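Local structure of mandelate racemase/muconate lactonizing enzyme (4J3Z) at residues Gly21-Val29 against Gly39-Pro48; Ile226-Pro237 against His252-Arg262. The protein probably catalyses the racemisation, cycloisomerisation or dehydration of a carboxylate substrate, as members of the enolase superfamily do, though its own substrate is not established. One frame throughout, in Å; residues are numbered along the deposited sequence.

Interaction 1: residues Gly21-Val29 against Gly39-Pro48; sequences GRYWLLVRV and GEVYAAGVGP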
loop_
_atom_site.group_PDB
_atom_site.type_symbol
_atom_site.label_atom_id
_atom_site.label_comp_id
_atom_site.label_asym_id
_atom_site.label_seq_id
_atom_site.Cartn_x
_atom_site.Cartn_y
_atom_site.Cartn_z
ATOM N N GLY D 21 15.830 7.091 39.910
ATOM C CA GLY D 21 14.889 8.202 39.847
ATOM C C GLY D 21 14.829 9.004 41.131
ATOM O O GLY D 21 15.467 8.640 42.124
ATOM N N ARG D 22 14.077 10.104 41.100
ATOM C CA ARG D 22 13.783 10.905 42.292
ATOM C C ARG D 22 13.047 10.108 43.372
ATOM O O ARG D 22 13.360 10.232 44.564
ATOM C CB ARG D 22 12.949 12.134 41.927
ATOM C CG ARG D 22 13.742 13.398 41.628
ATOM C CD ARG D 22 12.918 14.621 42.006
ATOM N NE ARG D 22 13.533 15.881 41.597
ATOM C CZ ARG D 22 13.267 16.524 40.462
ATOM N NH1 ARG D 22 12.390 16.034 39.599
ATOM N NH2 ARG D 22 13.880 17.671 40.190
ATOM N N TYR D 23 12.063 9.309 42.955
ATOM C CA TYR D 23 11.287 8.470 43.871
ATOM C C TYR D 23 10.780 7.200 43.199
ATOM O O TYR D 23 10.533 7.191 41.987
ATOM C CB TYR D 23 10.104 9.244 44.456
ATOM C CG TYR D 23 9.149 9.814 43.428
ATOM C CD1 TYR D 23 8.212 9.001 42.784
ATOM C CD2 TYR D 23 9.175 11.169 43.108
ATOM C CE1 TYR D 23 7.337 9.517 41.849
ATOM C CE2 TYR D 23 8.296 11.697 42.179
ATOM C CZ TYR D 23 7.383 10.865 41.550
ATOM O OH TYR D 23 6.510 11.381 40.622
ATOM N N TRP D 24 10.634 6.134 43.986
ATOM C CA TRP D 24 9.955 4.924 43.522
ATOM C C TRP D 24 8.612 4.794 44.216
ATOM O O TRP D 24 8.468 5.211 45.364
ATOM C CB TRP D 24 10.788 3.676 43.796
ATOM C CG TRP D 24 12.162 3.687 43.193
ATOM C CD1 TRP D 24 12.546 4.271 42.015
ATOM C CD2 TRP D 24 13.331 3.064 43.731
ATOM N NE1 TRP D 24 13.886 4.051 41.793
ATOM C CE2 TRP D 24 14.389 3.307 42.828
ATOM C CE3 TRP D 24 13.593 2.331 44.895
ATOM C CZ2 TRP D 24 15.686 2.845 43.052
ATOM C CZ3 TRP D 24 14.888 1.861 45.112
ATOM C CH2 TRP D 24 15.917 2.134 44.197
ATOM N N LEU D 25 7.636 4.214 43.514
ATOM C CA LEU D 25 6.295 4.030 44.048
ATOM C C LEU D 25 5.973 2.555 44.219
ATOM O O LEU D 25 5.629 1.857 43.252
ATOM C CB LEU D 25 5.257 4.685 43.128
ATOM C CG LEU D 25 4.935 6.162 43.311
ATOM C CD1 LEU D 25 4.644 6.811 41.959
ATOM C CD2 LEU D 25 3.762 6.321 44.261
ATOM N N LEU D 26 6.063 2.084 45.458
ATOM C CA LEU D 26 5.855 0.663 45.748
ATOM C C LEU D 26 4.518 0.415 46.431
ATOM O O LEU D 26 4.103 1.196 47.286
ATOM C CB LEU D 26 6.986 0.119 46.618
ATOM C CG LEU D 26 8.445 0.419 46.271
ATOM C CD1 LEU D 26 9.350 -0.437 47.145
ATOM C CD2 LEU D 26 8.751 0.188 44.794
ATOM N N VAL D 27 3.857 -0.675 46.035
ATOM C CA VAL D 27 2.601 -1.116 46.644
ATOM C C VAL D 27 2.766 -2.497 47.304
ATOM O O VAL D 27 3.454 -3.373 46.775
ATOM C CB VAL D 27 1.426 -1.137 45.626
ATOM C CG1 VAL D 27 1.323 0.186 44.870
ATOM C CG2 VAL D 27 1.532 -2.308 44.651
ATOM N N ARG D 28 2.151 -2.675 48.468
ATOM C CA ARG D 28 2.115 -3.982 49.126
ATOM C C ARG D 28 0.674 -4.354 49.466
ATOM O O ARG D 28 0.086 -3.791 50.388
ATOM C CB ARG D 28 2.980 -3.978 50.389
ATOM C CG ARG D 28 3.060 -5.320 51.099
ATOM C CD ARG D 28 3.259 -5.094 52.586
ATOM N NE ARG D 28 4.647 -5.288 52.973
ATOM C CZ ARG D 28 5.301 -4.560 53.873
ATOM N NH1 ARG D 28 4.704 -3.542 54.488
ATOM N NH2 ARG D 28 6.573 -4.851 54.143
ATOM N N VAL D 29 0.112 -5.287 48.695
ATOM C CA VAL D 29 -1.264 -5.756 48.877
ATOM C C VAL D 29 -1.306 -6.974 49.807
ATOM O O VAL D 29 -0.551 -7.925 49.602
ATOM C CB VAL D 29 -1.915 -6.132 47.522
ATOM C CG1 VAL D 29 -3.316 -6.706 47.722
ATOM C CG2 VAL D 29 -1.969 -4.929 46.593
ATOM N N GLY D 39 4.398 -4.853 44.527
ATOM C CA GLY D 39 4.247 -4.352 43.164
ATOM C C GLY D 39 4.787 -2.935 43.051
ATOM O O GLY D 39 4.864 -2.215 44.048
ATOM N N GLU D 40 5.159 -2.536 41.837
ATOM C CA GLU D 40 5.727 -1.218 41.609
ATOM C C GLU D 40 5.047 -0.479 40.451
ATOM O O GLU D 40 4.856 -1.035 39.361
ATOM C CB GLU D 40 7.246 -1.314 41.407
ATOM C CG GLU D 40 7.918 0.006 41.093
ATOM C CD GLU D 40 9.383 0.069 41.500
ATOM O OE1 GLU D 40 9.992 -0.972 41.838
ATOM O OE2 GLU D 40 9.926 1.191 41.477
ATOM N N VAL D 41 4.700 0.780 40.714
ATOM C CA VAL D 41 4.031 1.656 39.769
ATOM C C VAL D 41 5.060 2.540 39.066
ATOM O O VAL D 41 5.966 3.111 39.703
ATOM C CB VAL D 41 2.991 2.550 40.486
ATOM C CG1 VAL D 41 2.307 3.510 39.520
ATOM C CG2 VAL D 41 1.967 1.704 41.238
ATOM N N TYR D 42 4.918 2.647 37.748
ATOM C CA TYR D 42 5.740 3.541 36.962
ATOM C C TYR D 42 4.861 4.601 36.309
ATOM O O TYR D 42 4.239 4.370 35.267
ATOM C CB TYR D 42 6.564 2.755 35.940
ATOM C CG TYR D 42 7.760 3.507 35.398
ATOM C CD1 TYR D 42 8.777 3.949 36.240
ATOM C CD2 TYR D 42 7.864 3.780 34.044
ATOM C CE1 TYR D 42 9.867 4.641 35.733
ATOM C CE2 TYR D 42 8.944 4.471 33.528
ATOM C CZ TYR D 42 9.941 4.895 34.371
ATOM O OH TYR D 42 11.009 5.581 33.849
ATOM N N ALA D 43 4.797 5.763 36.955
ATOM C CA ALA D 43 3.921 6.851 36.534
ATOM C C ALA D 43 4.470 8.182 37.026
ATOM O O ALA D 43 4.746 8.335 38.222
ATOM C CB ALA D 43 2.520 6.632 37.087
ATOM N N ALA D 44 4.610 9.147 36.119
ATOM C CA ALA D 44 5.187 10.437 36.495
ATOM C C ALA D 44 4.446 11.649 35.921
ATOM O O ALA D 44 4.931 12.782 36.013
ATOM C CB ALA D 44 6.677 10.482 36.140
ATOM N N GLY D 45 3.273 11.406 35.341
ATOM C CA GLY D 45 2.412 12.475 34.835
ATOM C C GLY D 45 2.082 13.459 35.937
ATOM O O GLY D 45 2.329 14.667 35.798
ATOM N N VAL D 46 1.528 12.934 37.032
ATOM C CA VAL D 46 1.322 13.713 38.258
ATOM C C VAL D 46 2.206 13.169 39.383
ATOM O O VAL D 46 2.687 12.029 39.307
ATOM C CB VAL D 46 -0.164 13.756 38.720
ATOM C CG1 VAL D 46 -1.014 14.529 37.723
ATOM C CG2 VAL D 46 -0.722 12.358 38.960
ATOM N N GLY D 47 2.410 13.990 40.418
ATOM C CA GLY D 47 3.276 13.654 41.540
ATOM C C GLY D 47 2.788 12.492 42.379
ATOM O O GLY D 47 1.619 12.114 42.290
ATOM N N PRO D 48 3.680 11.926 43.214
ATOM C CA PRO D 48 3.380 10.756 44.035
ATOM C C PRO D 48 2.290 10.990 45.088
ATOM O O PRO D 48 1.699 10.026 45.565
ATOM C CB PRO D 48 4.722 10.422 44.697
ATOM C CG PRO D 48 5.536 11.663 44.613
ATOM C CD PRO D 48 5.063 12.409 43.405
#
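Pro48 lies over one face of the Tyr23 ring, its CG 3.7 Å from the ring centroid and 14° off the normal, a CH-pi contact. Tyr379 meets the same ring edge-to-face. With chi1 at 57°, Tyr23 CG is tucked over its own backbone and the ring turns one face to Pro48. The Trp24 ring meets His342 and Phe341. Trp24 CB lies 3.5 Å from Glu40 OE2, which approaches the indole obliquely; the indole and carboxylate planes are 58° apart. Glu40 OE2 accepts from Gly314 N and OE1 from Glu317 N, just before and in the first turn of helix 315-327. Leu26 CD2 rests 3.4 Å from Glu40 CD. Strands 24-31 and 36-41 form a beta hairpin, part of the three-stranded antiparallel sheet of the N-terminal capping domain in this family. Val27 and Gly39 are a hydrogen-bonded pair. Val27 N gives to Gly39 O at 2.7 Å, and Gly39 N returns a bond to Val27 O (2.9 Å). Leu26 and Glu40 are the non-hydrogen-bonded pair beside it. On the sheet's other face Val27 CG1 meets Val41 CG2 at 4.0 Å. Leu25 and Val27 pack there on Ile55 of helix 48-62. Leu25 CD2 reaches Pro48 CB at 4.2 Å.

Interaction 2: residues Ile226-Pro237 against His252-Arg262; sequences IEPYDPLWYEEP and HTSIPIATGER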
loop_
_atom_site.group_PDB
_atom_site.type_symbol
_atom_site.label_atom_id
_atom_site.label_comp_id
_atom_site.label_asym_id
_atom_site.label_seq_id
_atom_site.Cartn_x
_atom_site.Cartn_y
_atom_site.Cartn_z
ATOM N N ILE D 226 26.354 7.284 13.730
ATOM C CA ILE D 226 26.705 6.185 14.625
ATOM C C ILE D 226 26.681 4.791 13.992
ATOM O O ILE D 226 27.141 3.832 14.603
ATOM C CB ILE D 226 25.858 6.205 15.910
ATOM C CG1 ILE D 226 24.365 6.043 15.571
ATOM C CG2 ILE D 226 26.159 7.477 16.703
ATOM C CD1 ILE D 226 23.446 5.970 16.775
ATOM N N GLU D 227 26.176 4.676 12.766
ATOM C CA GLU D 227 26.161 3.380 12.082
ATOM C C GLU D 227 27.513 2.674 11.998
ATOM O O GLU D 227 27.590 1.480 12.330
ATOM C CB GLU D 227 25.563 3.491 10.690
ATOM C CG GLU D 227 24.117 3.059 10.606
ATOM C CD GLU D 227 23.508 3.448 9.288
ATOM O OE1 GLU D 227 24.283 3.836 8.389
ATOM O OE2 GLU D 227 22.269 3.376 9.155
ATOM N N PRO D 228 28.575 3.384 11.539
ATOM C CA PRO D 228 29.884 2.726 11.452
ATOM C C PRO D 228 30.315 1.993 12.733
ATOM O O PRO D 228 31.168 1.104 12.669
ATOM C CB PRO D 228 30.836 3.886 11.157
ATOM C CG PRO D 228 30.001 4.858 10.394
ATOM C CD PRO D 228 28.620 4.751 10.976
ATOM N N TYR D 229 29.734 2.340 13.863
ATOM C CA TYR D 229 30.070 1.708 15.099
ATOM C C TYR D 229 29.206 0.547 15.488
ATOM O O TYR D 229 29.418 -0.045 16.495
ATOM C CB TYR D 229 30.157 2.718 16.216
ATOM C CG TYR D 229 30.877 3.915 15.790
ATOM C CD1 TYR D 229 32.236 3.904 15.673
ATOM C CD2 TYR D 229 30.203 5.046 15.422
ATOM C CE1 TYR D 229 32.906 5.000 15.230
ATOM C CE2 TYR D 229 30.867 6.136 14.986
ATOM C CZ TYR D 229 32.214 6.100 14.896
ATOM O OH TYR D 229 32.862 7.178 14.474
ATOM N N ASP D 230 28.250 0.221 14.629
ATOM C CA ASP D 230 27.355 -0.921 14.808
ATOM C C ASP D 230 26.628 -1.044 16.135
ATOM O O ASP D 230 26.760 -2.045 16.828
ATOM C CB ASP D 230 27.981 -2.259 14.426
ATOM C CG ASP D 230 26.958 -3.381 14.423
ATOM O OD1 ASP D 230 25.852 -3.165 13.910
ATOM O OD2 ASP D 230 27.234 -4.466 14.950
ATOM N N PRO D 231 25.888 -0.015 16.511
ATOM C CA PRO D 231 25.122 -0.104 17.776
ATOM C C PRO D 231 24.017 -1.158 17.709
ATOM O O PRO D 231 23.322 -1.254 16.684
ATOM C CB PRO D 231 24.492 1.282 17.907
ATOM C CG PRO D 231 24.415 1.802 16.510
ATOM C CD PRO D 231 25.577 1.210 15.751
ATOM N N LEU D 232 23.856 -1.937 18.784
ATOM C CA LEU D 232 22.826 -2.984 18.829
ATOM C C LEU D 232 21.427 -2.419 18.676
ATOM O O LEU D 232 20.533 -3.108 18.153
ATOM C CB LEU D 232 22.902 -3.807 20.118
ATOM C CG LEU D 232 22.096 -5.118 20.206
ATOM C CD1 LEU D 232 22.698 -6.080 21.208
ATOM C CD2 LEU D 232 20.646 -4.877 20.562
ATOM N N TRP D 233 21.219 -1.187 19.150
ATOM C CA TRP D 233 19.936 -0.530 18.958
ATOM C C TRP D 233 19.962 0.996 19.012
ATOM O O TRP D 233 20.890 1.607 19.550
ATOM C CB TRP D 233 18.846 -1.113 19.883
ATOM C CG TRP D 233 18.891 -0.758 21.363
ATOM C CD1 TRP D 233 19.167 0.464 21.920
ATOM C CD2 TRP D 233 18.570 -1.630 22.457
ATOM N NE1 TRP D 233 19.064 0.398 23.292
ATOM C CE2 TRP D 233 18.701 -0.877 23.649
ATOM C CE3 TRP D 233 18.205 -2.983 22.549
ATOM C CZ2 TRP D 233 18.478 -1.431 24.916
ATOM C CZ3 TRP D 233 17.975 -3.531 23.811
ATOM C CH2 TRP D 233 18.123 -2.750 24.979
ATOM N N TYR D 234 18.932 1.589 18.424
ATOM C CA TYR D 234 18.670 3.008 18.489
ATOM C C TYR D 234 17.334 3.159 19.218
ATOM O O TYR D 234 16.275 2.800 18.687
ATOM C CB TYR D 234 18.598 3.578 17.074
ATOM C CG TYR D 234 18.529 5.079 16.977
ATOM C CD1 TYR D 234 18.492 5.881 18.113
ATOM C CD2 TYR D 234 18.505 5.702 15.737
ATOM C CE1 TYR D 234 18.419 7.262 18.012
ATOM C CE2 TYR D 234 18.434 7.082 15.626
ATOM C CZ TYR D 234 18.391 7.855 16.767
ATOM O OH TYR D 234 18.329 9.227 16.658
ATOM N N GLU D 235 17.388 3.564 20.467
ATOM C CA GLU D 235 16.232 3.521 21.328
ATOM C C GLU D 235 15.574 4.868 21.435
ATOM O O GLU D 235 16.208 5.824 21.656
ATOM C CB GLU D 235 16.622 2.928 22.674
ATOM C CG GLU D 235 15.823 3.384 23.858
ATOM C CD GLU D 235 16.457 3.064 25.170
ATOM O OE1 GLU D 235 17.615 2.711 25.180
ATOM O OE2 GLU D 235 15.773 3.180 26.181
ATOM N N GLU D 236 14.271 4.889 21.250
ATOM C CA GLU D 236 13.426 6.065 21.455
ATOM C C GLU D 236 13.904 7.268 20.702
ATOM O O GLU D 236 14.226 8.273 21.254
ATOM C CB GLU D 236 13.147 6.364 22.946
ATOM C CG GLU D 236 12.105 5.480 23.608
ATOM C CD GLU D 236 11.284 6.200 24.641
ATOM O OE1 GLU D 236 11.872 6.900 25.446
ATOM O OE2 GLU D 236 10.064 6.100 24.656
ATOM N N PRO D 237 13.996 7.091 19.411
ATOM C CA PRO D 237 14.553 8.107 18.528
ATOM C C PRO D 237 13.689 9.359 18.448
ATOM O O PRO D 237 14.206 10.482 18.321
ATOM C CB PRO D 237 14.557 7.418 17.156
ATOM C CG PRO D 237 13.499 6.383 17.234
ATOM C CD PRO D 237 13.505 5.914 18.663
ATOM N N HIS D 252 15.346 4.161 6.860
ATOM C CA HIS D 252 16.595 4.856 6.548
ATOM C C HIS D 252 17.828 4.404 7.333
ATOM O O HIS D 252 18.931 4.861 7.071
ATOM C CB HIS D 252 16.408 6.346 6.807
ATOM C CG HIS D 252 15.775 7.084 5.675
ATOM N ND1 HIS D 252 14.414 7.088 5.456
ATOM C CD2 HIS D 252 16.316 7.857 4.707
ATOM C CE1 HIS D 252 14.146 7.830 4.397
ATOM N NE2 HIS D 252 15.283 8.309 3.926
ATOM N N THR D 253 17.638 3.585 8.355
ATOM C CA THR D 253 18.805 3.145 9.099
ATOM C C THR D 253 18.813 1.639 9.247
ATOM O O THR D 253 17.755 1.009 9.335
ATOM C CB THR D 253 19.005 3.890 10.451
ATOM O OG1 THR D 253 20.347 3.684 10.914
ATOM C CG2 THR D 253 18.025 3.419 11.517
ATOM N N SER D 254 20.021 1.084 9.227
ATOM C CA SER D 254 20.255 -0.336 9.409
ATOM C C SER D 254 20.316 -0.708 10.890
ATOM O O SER D 254 20.512 -1.880 11.225
ATOM C CB SER D 254 21.574 -0.719 8.742
ATOM O OG SER D 254 22.650 -0.013 9.332
ATOM N N ILE D 255 20.180 0.290 11.769
ATOM C CA ILE D 255 20.260 0.065 13.212
ATOM C C ILE D 255 18.885 -0.317 13.741
ATOM O O ILE D 255 17.946 0.456 13.601
ATOM C CB ILE D 255 20.736 1.322 13.975
ATOM C CG1 ILE D 255 22.121 1.767 13.490
ATOM C CG2 ILE D 255 20.753 1.056 15.478
ATOM C CD1 ILE D 255 22.454 3.195 13.867
ATOM N N PRO D 256 18.757 -1.507 14.356
ATOM C CA PRO D 256 17.477 -1.909 14.948
ATOM C C PRO D 256 16.875 -0.811 15.836
ATOM O O PRO D 256 17.613 -0.108 16.530
ATOM C CB PRO D 256 17.833 -3.147 15.792
ATOM C CG PRO D 256 19.303 -3.393 15.607
ATOM C CD PRO D 256 19.781 -2.561 14.461
ATOM N N ILE D 257 15.547 -0.658 15.799
ATOM C CA ILE D 257 14.882 0.409 16.556
ATOM C C ILE D 257 14.171 -0.134 17.783
ATOM O O ILE D 257 13.224 -0.914 17.667
ATOM C CB ILE D 257 13.912 1.257 15.687
ATOM C CG1 ILE D 257 14.569 1.671 14.359
ATOM C CG2 ILE D 257 13.438 2.497 16.448
ATOM C CD1 ILE D 257 15.702 2.678 14.477
ATOM N N ALA D 258 14.625 0.296 18.933
ATOM C CA ALA D 258 14.031 -0.066 20.180
ATOM C C ALA D 258 13.243 1.059 20.810
ATOM O O ALA D 258 13.588 2.164 20.686
ATOM C CB ALA D 258 15.081 -0.578 21.102
ATOM N N THR D 259 12.141 0.726 21.447
ATOM C CA THR D 259 11.197 1.671 21.994
ATOM C C THR D 259 10.161 1.055 22.929
ATOM O O THR D 259 10.112 -0.101 23.127
ATOM C CB THR D 259 10.542 2.463 20.864
ATOM O OG1 THR D 259 10.150 3.735 21.330
ATOM C CG2 THR D 259 9.396 1.745 20.272
ATOM N N GLY D 260 9.290 1.882 23.453
ATOM C CA GLY D 260 8.192 1.433 24.259
ATOM C C GLY D 260 8.196 1.580 25.753
ATOM O O GLY D 260 7.335 1.098 26.372
ATOM N N GLU D 261 9.160 2.265 26.317
ATOM C CA GLU D 261 9.195 2.543 27.763
ATOM C C GLU D 261 8.110 3.529 28.176
ATOM O O GLU D 261 7.637 3.501 29.317
ATOM C CB GLU D 261 10.578 3.030 28.225
ATOM C CG GLU D 261 10.784 4.535 28.196
ATOM C CD GLU D 261 11.733 5.018 29.279
ATOM O OE1 GLU D 261 12.964 4.906 29.088
ATOM O OE2 GLU D 261 11.245 5.527 30.321
ATOM N N ARG D 262 7.699 4.380 27.236
ATOM C CA ARG D 262 6.655 5.362 27.506
ATOM C C ARG D 262 5.299 4.914 26.946
ATOM O O ARG D 262 4.300 5.640 27.031
ATOM C CB ARG D 262 7.088 6.751 27.022
ATOM C CG ARG D 262 8.186 7.356 27.898
ATOM C CD ARG D 262 8.571 8.774 27.494
ATOM N NE ARG D 262 9.558 8.773 26.418
ATOM C CZ ARG D 262 10.032 9.857 25.806
ATOM N NH1 ARG D 262 9.617 11.074 26.149
ATOM N NH2 ARG D 262 10.924 9.716 24.833
HETATM O O HOH W 1 9.797 7.030 21.736
#
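A beta-alpha-beta unit of the C-terminal barrel domain brings strands 233-235 and 257-259 side by side in parallel. Three backbone bonds join them. Tyr234 N gives to Pro256 O, Ala258 N to Tyr234 O (3.0 Å), and Glu236 N to Ala258 O. Ala258 CB lies over one face of the Trp233 indole, offset toward the rim and 3.8 Å from CG. Past the strand C-termini, Arg262 and Glu236 form a salt bridge. Arg262 NE reaches both carboxylate oxygens on their syn sides, with OE1 at 3.1 Å and OE2 at 3.2 Å. A bend at chi3 (-84°) turns NE and NH2 to Glu236, NH2 adding a weak bond to OE1. The guanidinium and carboxylate planes are 65° apart. At the other end Glu227 OE2 takes two bonds from opposite faces of its plane: Thr253 OG1 at 2.6 Å and Ser254 N at 3.2 Å. Its OE1 pairs with Lys224. The two donors hold the carboxylate against the loop at Thr253 and Ser254. Ile255 packs alongside, its CD1 3.6 Å from Pro231 CG and its CG2 3.7 Å from Tyr234 CB. Strand 205-209 flanks 233-235, and 279-280 flanks 257-259. Helix 216-226 packs on Tyr234, and helix 246-252 on Ile257.

How the interactions relate
From the N terminus, strand 4-12 comes first and pairs with strand 24-31. Interaction 1 then closes the hairpin 24-31/36-41 over a short turn and carries the chain into helix 48-62. It is complete before interaction 2 opens. Interaction 2 closes a longer loop through helix 246-252 and joins neighbouring strands of the barrel domain. The two are in series, neither nested nor crossed. They lie in different domains, on opposite sides of the chain's centre. The centres of interaction 1 and interaction 2 are about 28 Å apart. They still meet at one point: Tyr42 OH packs against Glu261 OE2 at 3.5 Å, where the capping domain faces the barrel domain.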